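Local coordinates for protein probable glutamine synthetase (Pseudomonas aeruginosa, PDB 4HPP) that is a probable glutamine synthetase, built from an N-terminal beta-sheet domain and a catalytic domain and holding magnesium and glutamic acid in its pocket, at residues A[84-89]-A[212-217]; A[109-114]-A[345-350]; A[123-128]-A[192-197]. One frame throughout, in Å; residues are numbered along the deposited sequence.

Interaction 1 (A[84-89]-A[212-217])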
loop_
_atom_site.group_PDB
_atom_site.type_symbol
_atom_site.label_atom_id
_atom_site.label_comp_id
_atom_site.label_asym_id
_atom_site.label_seq_id
_atom_site.Cartn_x
_atom_site.Cartn_y
_atom_site.Cartn_z
ATOM N N ALA A 84 7.171 12.321 14.653
ATOM C CA ALA A 84 6.743 12.468 16.078
ATOM C C ALA A 84 7.150 11.267 16.944
ATOM O O ALA A 84 7.219 11.371 18.176
ATOM C CB ALA A 84 5.258 12.759 16.181
ATOM N N ALA A 85 7.532 10.174 16.269
ATOM C CA ALA A 85 7.932 8.940 16.928
ATOM C C ALA A 85 9.450 8.884 17.205
ATOM O O ALA A 85 9.952 7.861 17.694
ATOM C CB ALA A 85 7.465 7.733 16.126
ATOM N N ALA A 86 10.185 9.956 16.878
ATOM C CA ALA A 86 11.654 9.862 16.906
ATOM C C ALA A 86 12.238 10.288 18.244
ATOM O O ALA A 86 11.676 11.065 18.953
ATOM C CB ALA A 86 12.298 10.620 15.760
ATOM N N PRO A 87 13.380 9.749 18.596
ATOM C CA PRO A 87 13.827 10.085 19.928
ATOM C C PRO A 87 14.243 11.570 19.969
ATOM O O PRO A 87 14.647 12.138 18.951
ATOM C CB PRO A 87 15.058 9.173 20.123
ATOM C CG PRO A 87 15.032 8.156 18.950
ATOM C CD PRO A 87 14.319 8.869 17.844
ATOM N N ALA A 88 14.141 12.211 21.141
ATOM C CA ALA A 88 14.784 13.485 21.256
ATOM C C ALA A 88 16.252 13.300 20.767
ATOM O O ALA A 88 16.768 12.191 20.744
ATOM C CB ALA A 88 14.733 13.981 22.689
ATOM N N LEU A 89 16.874 14.393 20.365
ATOM C CA LEU A 89 18.282 14.499 20.211
ATOM C C LEU A 89 18.839 15.165 21.423
ATOM O O LEU A 89 18.600 16.336 21.641
ATOM C CB LEU A 89 18.549 15.370 19.000
ATOM C CG LEU A 89 20.037 15.469 18.594
ATOM C CD1 LEU A 89 20.677 14.134 18.194
ATOM C CD2 LEU A 89 20.199 16.489 17.471
ATOM N N VAL A 212 17.308 16.340 11.166
ATOM C CA VAL A 212 16.025 16.699 10.606
ATOM C C VAL A 212 15.886 15.923 9.286
ATOM O O VAL A 212 14.917 15.168 9.109
ATOM C CB VAL A 212 15.943 18.245 10.473
ATOM C CG1 VAL A 212 14.681 18.687 9.779
ATOM C CG2 VAL A 212 15.983 18.902 11.852
ATOM N N ALA A 213 16.884 16.047 8.383
ATOM C CA ALA A 213 16.860 15.273 7.145
ATOM C C ALA A 213 16.597 13.778 7.425
ATOM O O ALA A 213 15.710 13.140 6.838
ATOM C CB ALA A 213 18.161 15.495 6.335
ATOM N N ARG A 214 17.305 13.220 8.403
ATOM C CA ARG A 214 17.077 11.799 8.707
ATOM C C ARG A 214 15.593 11.584 9.016
ATOM O O ARG A 214 15.009 10.636 8.505
ATOM C CB ARG A 214 17.952 11.322 9.860
ATOM C CG ARG A 214 17.890 9.818 10.116
ATOM C CD ARG A 214 18.580 9.469 11.443
ATOM N NE ARG A 214 17.853 9.990 12.599
ATOM C CZ ARG A 214 16.828 9.379 13.191
ATOM N NH1 ARG A 214 16.338 8.231 12.756
ATOM N NH2 ARG A 214 16.247 9.941 14.216
ATOM N N GLN A 215 14.984 12.498 9.798
ATOM C CA GLN A 215 13.623 12.276 10.264
ATOM C C GLN A 215 12.604 12.293 9.125
ATOM O O GLN A 215 11.505 11.747 9.275
ATOM C CB GLN A 215 13.229 13.226 11.390
ATOM C CG GLN A 215 13.958 12.930 12.664
ATOM C CD GLN A 215 13.339 13.616 13.847
ATOM O OE1 GLN A 215 12.154 13.989 13.817
ATOM N NE2 GLN A 215 14.141 13.823 14.889
ATOM N N MET A 216 12.998 12.831 7.974
ATOM C CA MET A 216 12.050 13.007 6.844
ATOM C C MET A 216 12.392 12.041 5.728
ATOM O O MET A 216 11.674 11.960 4.730
ATOM C CB MET A 216 12.079 14.464 6.344
ATOM C CG MET A 216 11.734 15.508 7.428
ATOM S SD MET A 216 11.557 17.211 6.904
ATOM C CE MET A 216 9.885 17.229 6.293
ATOM N N GLY A 217 13.489 11.291 5.904
ATOM C CA GLY A 217 13.828 10.246 4.946
ATOM C C GLY A 217 14.699 10.923 3.907
ATOM O O GLY A 217 14.956 10.356 2.875
HETATM O O HOH W 1 13.387 14.343 17.540
#
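Ala86, in the loop joining two strands of the N-terminal sheet, rests its methyl group on the side-chain amide of Gln215, in the last turn of helix 196-216 of the catalytic domain; the contact is a small, surface-lying piece of loop-on-helix packing between the two domains of a glutamine synthetase fold. Ala86 CB lies 3.7 Å from Gln215 CD and nearly as close to both polar atoms, so the methyl sits over the face of the amide, above CD. Gln215 reaches the loop because its chain is extended beyond CG (chi2 -166°). The guanidinium of Arg214 adds a looser contact, its NH2 lying 4.2 Å from Pro87 CD. A water links the segments: it donates to Pro87 O at 2.9 Å and accepts from Gln215 NE2 at 2.8 Å. Further bonds fix the amide's rotation, with Gln215 NE2 also donating to Glu211 and Gln215 OE1 accepting from the backbone N of Asp83. Glu211 forms a salt bridge with Arg214 as well, so one carboxylate positions both helix side chains. Arg154 of a second subunit also bonds to Pro87 O, which places the loop at a subunit interface. Past Gln215 the helix closes in a Schellman motif at Gly217, whose positive phi of 90° accompanies a bond from Gly217 N to Arg214 O of 3.1 Å.

Interaction 2 (A[109-114]-A[345-350])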
loop_
_atom_site.group_PDB
_atom_site.type_symbol
_atom_site.label_atom_id
_atom_site.label_comp_id
_atom_site.label_asym_id
_atom_site.label_seq_id
_atom_site.Cartn_x
_atom_site.Cartn_y
_atom_site.Cartn_z
ATOM N N ARG A 109 38.508 20.975 20.976
ATOM C CA ARG A 109 37.713 21.914 21.851
ATOM C C ARG A 109 38.574 22.660 22.901
ATOM O O ARG A 109 38.582 23.893 22.954
ATOM C CB ARG A 109 36.502 21.243 22.527
ATOM C CG ARG A 109 35.328 22.229 22.584
ATOM C CD ARG A 109 34.007 21.719 23.102
ATOM N NE ARG A 109 33.944 21.950 24.528
ATOM C CZ ARG A 109 33.024 22.677 25.122
ATOM N NH1 ARG A 109 33.049 22.759 26.414
ATOM N NH2 ARG A 109 32.082 23.285 24.431
ATOM N N SER A 110 39.366 21.899 23.658
ATOM C CA SER A 110 40.328 22.442 24.636
ATOM C C SER A 110 41.285 23.480 24.031
ATOM O O SER A 110 41.357 24.608 24.552
ATOM C CB SER A 110 41.129 21.297 25.300
ATOM O OG SER A 110 40.359 20.622 26.296
ATOM N N LEU A 111 42.016 23.109 22.960
ATOM C CA LEU A 111 42.863 24.063 22.221
ATOM C C LEU A 111 42.082 25.347 21.916
ATOM O O LEU A 111 42.559 26.444 22.231
ATOM C CB LEU A 111 43.361 23.479 20.912
ATOM C CG LEU A 111 43.782 24.502 19.848
ATOM C CD1 LEU A 111 44.919 25.352 20.390
ATOM C CD2 LEU A 111 44.192 23.835 18.543
ATOM N N LEU A 112 40.872 25.243 21.339
ATOM C CA LEU A 112 40.160 26.496 21.065
ATOM C C LEU A 112 39.842 27.268 22.356
ATOM O O LEU A 112 39.981 28.490 22.383
ATOM C CB LEU A 112 38.924 26.351 20.159
ATOM C CG LEU A 112 37.974 27.583 20.093
ATOM C CD1 LEU A 112 38.663 28.798 19.473
ATOM C CD2 LEU A 112 36.688 27.257 19.369
ATOM N N ARG A 113 39.462 26.567 23.421
ATOM C CA ARG A 113 39.219 27.241 24.689
ATOM C C ARG A 113 40.446 27.921 25.317
ATOM O O ARG A 113 40.292 28.818 26.143
ATOM C CB ARG A 113 38.611 26.300 25.711
ATOM C CG ARG A 113 38.322 27.049 27.008
ATOM C CD ARG A 113 37.569 26.209 28.019
ATOM N NE ARG A 113 38.414 25.173 28.623
ATOM C CZ ARG A 113 38.521 23.924 28.170
ATOM N NH1 ARG A 113 37.837 23.532 27.089
ATOM N NH2 ARG A 113 39.321 23.066 28.797
ATOM N N ALA A 114 41.645 27.462 24.971
ATOM C CA ALA A 114 42.874 27.976 25.569
ATOM C C ALA A 114 43.253 29.238 24.824
ATOM O O ALA A 114 43.915 30.139 25.363
ATOM C CB ALA A 114 43.996 26.949 25.467
ATOM N N ALA A 345 39.392 24.583 13.379
ATOM C CA ALA A 345 39.410 25.593 12.352
ATOM C C ALA A 345 39.379 26.978 12.955
ATOM O O ALA A 345 40.237 27.782 12.607
ATOM C CB ALA A 345 38.271 25.383 11.378
ATOM N N MET A 346 38.422 27.277 13.852
ATOM C CA MET A 346 38.321 28.633 14.422
ATOM C C MET A 346 39.589 28.955 15.239
ATOM O O MET A 346 40.197 30.000 15.030
ATOM C CB MET A 346 37.045 28.790 15.226
ATOM C CG MET A 346 36.944 30.011 16.163
ATOM S SD MET A 346 35.262 30.018 16.782
ATOM C CE MET A 346 35.280 31.370 17.996
ATOM N N ALA A 347 40.012 28.044 16.122
ATOM C CA ALA A 347 41.313 28.139 16.829
ATOM C C ALA A 347 42.463 28.507 15.916
ATOM O O ALA A 347 43.222 29.412 16.221
ATOM C CB ALA A 347 41.656 26.831 17.560
ATOM N N ALA A 348 42.609 27.794 14.802
ATOM C CA ALA A 348 43.698 28.072 13.851
ATOM C C ALA A 348 43.682 29.514 13.301
ATOM O O ALA A 348 44.739 30.168 13.169
ATOM C CB ALA A 348 43.679 27.066 12.721
ATOM N N VAL A 349 42.481 30.022 13.045
ATOM C CA VAL A 349 42.332 31.340 12.443
ATOM C C VAL A 349 42.650 32.407 13.491
ATOM O O VAL A 349 43.420 33.352 13.234
ATOM C CB VAL A 349 40.901 31.547 11.850
ATOM C CG1 VAL A 349 40.628 33.018 11.492
ATOM C CG2 VAL A 349 40.666 30.603 10.672
ATOM N N LEU A 350 42.085 32.236 14.679
ATOM C CA LEU A 350 42.242 33.240 15.728
ATOM C C LEU A 350 43.706 33.296 16.120
ATOM O O LEU A 350 44.182 34.349 16.563
ATOM C CB LEU A 350 41.370 32.929 16.938
ATOM C CG LEU A 350 39.896 33.373 17.120
ATOM C CD1 LEU A 350 39.307 32.703 18.379
ATOM C CD2 LEU A 350 39.759 34.883 17.257
#
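Leu111 and Leu112 carry the side of helix 108-121 that packs on helix 342-358, with Ala347 set against both. The short segments run in roughly the same direction, crossing at 31° with their axes 8.8 Å apart at closest approach, and the contact is wholly apolar and buried. Leu111 comes first. It packs against the Ala347 methyl, its CG lying 3.9 Å from Ala347 CB and its CD2 only slightly farther.

Leu112 does most of the work. Its CB sits 3.8 Å from Ala347 CB, and at this level the two backbones are closest, the CA atoms of Leu112 and Ala347 being 4.7 Å apart; the small alanine side chain probably allows so near an approach. From there the leucine side chain, with CG anti to the backbone N (chi1 167°), brings its end toward the partner helix. Its CD1 branch lies against the backbone of the other helix, 3.7 Å from Ala347 N, and is flanked by Met346 CG on the preceding residue and by Leu350 CD1, 4.1 Å away, one turn on. The CD2 branch turns to the sulfur instead, with Met346 SD 4.0 Å from Leu112 CD2. Met346 is extended throughout, and the two side chains cross obliquely.

Beyond the pair, Met346 continues onto Val126, Ala128 and Phe130 of strand 124-137, while Leu112 also touches Ala199 of helix 196-216. Tyr119, farther along the first helix, donates its hydroxyl to Leu350 O. The arrangement is a close helix-helix packing built on an alanine, part of the helical layer that backs the catalytic-domain beta-sheet of the glutamine synthetase fold.

Interaction 3 (A[123-128]-A[192-197])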
loop_
_atom_site.group_PDB
_atom_site.type_symbol
_atom_site.label_atom_id
_atom_site.label_comp_id
_atom_site.label_asym_id
_atom_site.label_seq_id
_atom_site.Cartn_x
_atom_site.Cartn_y
_atom_site.Cartn_z
ATOM N N GLY A 123 42.414 41.221 26.833
ATOM C CA GLY A 123 41.203 42.075 26.726
ATOM C C GLY A 123 40.226 41.943 25.548
ATOM O O GLY A 123 39.327 42.775 25.415
ATOM N N LEU A 124 40.382 40.898 24.725
ATOM C CA LEU A 124 39.506 40.627 23.565
ATOM C C LEU A 124 38.508 39.436 23.756
ATOM O O LEU A 124 38.905 38.328 24.129
ATOM C CB LEU A 124 40.374 40.392 22.330
ATOM C CG LEU A 124 41.597 41.289 22.198
ATOM C CD1 LEU A 124 42.344 40.996 20.913
ATOM C CD2 LEU A 124 41.127 42.730 22.200
ATOM N N GLN A 125 37.225 39.694 23.534
ATOM C CA GLN A 125 36.195 38.673 23.419
ATOM C C GLN A 125 36.156 38.253 21.956
ATOM O O GLN A 125 36.288 39.094 21.074
ATOM C CB GLN A 125 34.825 39.243 23.749
ATOM C CG GLN A 125 34.796 40.206 24.924
ATOM C CD GLN A 125 34.532 39.553 26.273
ATOM O OE1 GLN A 125 35.421 38.916 26.853
ATOM N NE2 GLN A 125 33.308 39.736 26.800
ATOM N N VAL A 126 35.950 36.967 21.685
ATOM C CA VAL A 126 35.789 36.527 20.296
ATOM C C VAL A 126 34.371 36.177 19.921
ATOM O O VAL A 126 33.737 35.324 20.548
ATOM C CB VAL A 126 36.761 35.409 19.929
ATOM C CG1 VAL A 126 36.554 35.012 18.471
ATOM C CG2 VAL A 126 38.189 35.926 20.147
ATOM N N ILE A 127 33.874 36.847 18.892
ATOM C CA ILE A 127 32.487 36.739 18.515
ATOM C C ILE A 127 32.515 36.232 17.111
ATOM O O ILE A 127 33.108 36.892 16.236
ATOM C CB ILE A 127 31.824 38.121 18.474
ATOM C CG1 ILE A 127 31.861 38.795 19.849
ATOM C CG2 ILE A 127 30.401 37.987 17.960
ATOM C CD1 ILE A 127 30.638 38.565 20.724
ATOM N N ALA A 128 31.850 35.097 16.895
ATOM C CA ALA A 128 31.867 34.439 15.599
ATOM C C ALA A 128 30.564 33.733 15.258
ATOM O O ALA A 128 29.775 33.330 16.136
ATOM C CB ALA A 128 33.043 33.461 15.479
ATOM N N PRO A 192 25.519 35.219 15.838
ATOM C CA PRO A 192 26.888 34.927 16.356
ATOM C C PRO A 192 26.916 34.428 17.826
ATOM O O PRO A 192 25.959 34.659 18.563
ATOM C CB PRO A 192 27.546 36.304 16.310
ATOM C CG PRO A 192 26.574 37.246 15.620
ATOM C CD PRO A 192 25.219 36.664 15.811
ATOM N N ALA A 193 27.980 33.767 18.271
ATOM C CA ALA A 193 28.141 33.346 19.719
ATOM C C ALA A 193 29.557 33.693 20.178
ATOM O O ALA A 193 30.409 33.897 19.338
ATOM C CB ALA A 193 27.897 31.835 19.940
ATOM N N GLN A 194 29.829 33.733 21.486
ATOM C CA GLN A 194 31.154 34.143 21.916
ATOM C C GLN A 194 32.060 32.958 22.160
ATOM O O GLN A 194 31.654 32.011 22.737
ATOM C CB GLN A 194 31.064 35.017 23.146
ATOM C CG GLN A 194 32.364 35.751 23.473
ATOM C CD GLN A 194 32.289 36.509 24.801
ATOM O OE1 GLN A 194 33.270 37.106 25.262
ATOM N NE2 GLN A 194 31.128 36.475 25.423
ATOM N N GLY A 195 33.275 32.980 21.658
ATOM C CA GLY A 195 34.200 31.927 21.978
ATOM C C GLY A 195 33.805 30.536 21.505
ATOM O O GLY A 195 33.531 30.315 20.310
ATOM N N VAL A 196 33.812 29.601 22.462
ATOM C CA VAL A 196 33.788 28.166 22.208
ATOM C C VAL A 196 32.391 27.859 21.709
ATOM O O VAL A 196 32.196 27.083 20.733
ATOM C CB VAL A 196 34.105 27.351 23.482
ATOM C CG1 VAL A 196 33.949 25.859 23.244
ATOM C CG2 VAL A 196 35.531 27.609 23.982
ATOM N N ALA A 197 31.428 28.519 22.346
ATOM C CA ALA A 197 30.029 28.365 21.986
ATOM C C ALA A 197 29.847 28.583 20.466
ATOM O O ALA A 197 29.035 27.905 19.841
ATOM C CB ALA A 197 29.119 29.279 22.830
#
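An antiparallel strand pair in the curved sheet of the glutamine synthetase catalytic domain joins Val126, Ile127 and Ala128 to the end of strand 185-194, just where the chain turns into helix 196-216. Ala128 and Ala193 form a hydrogen-bonded pair: Ala128 N donates to Ala193 O at 3.1 Å, almost straight at 174°, and Ala193 N returns a bond of 2.8 Å to Ala128 O. Ile127 faces Gln194 as the next, non-hydrogen-bonded pair. On their face of the sheet, Ile127 CG2 packs 3.7 Å from Pro192 CB, with CG2 anti to the backbone N while CG1 stands beside it. Ala128 and Ala193 point to the other face, where both touch Ala198 of the helix that follows. The other edge of strand 124-137 bonds to strand 235-243 through Gln125 and Ile127, making it an interior strand here.

Gly195 has a positive phi (63°), and its amide still bonds back to the sheet. Val126 O receives Gly195 N at 2.6 Å, with the donor tilted 18° from the carbonyl plane, and also has Gln194 CA at 3.2 Å in a CA-H...O contact.

Overall arrangement
Starting from the N terminus, the chain passes through the N-terminal sheet to loop 84-89, then into helix 108-121 and directly on to strand 124-137. Interaction 3 closes the first loop, when strand 185-194 returns beside that strand; helix 196-216 follows at once, and its far end closes interaction 1, whose loop encloses that of interaction 3. Interaction 2 closes last, at helix 342-358, so its span contains interaction 3 and crosses interaction 1. Interactions 2 and 3 touch, with Leu350 against Val126 and Arg113 against Val196, forming one helix-on-sheet core. Interaction 1 lies about 15 Å away at the nearest atoms, linking the N-terminal domain to the far end of helix 196-216, whose start belongs to interaction 3.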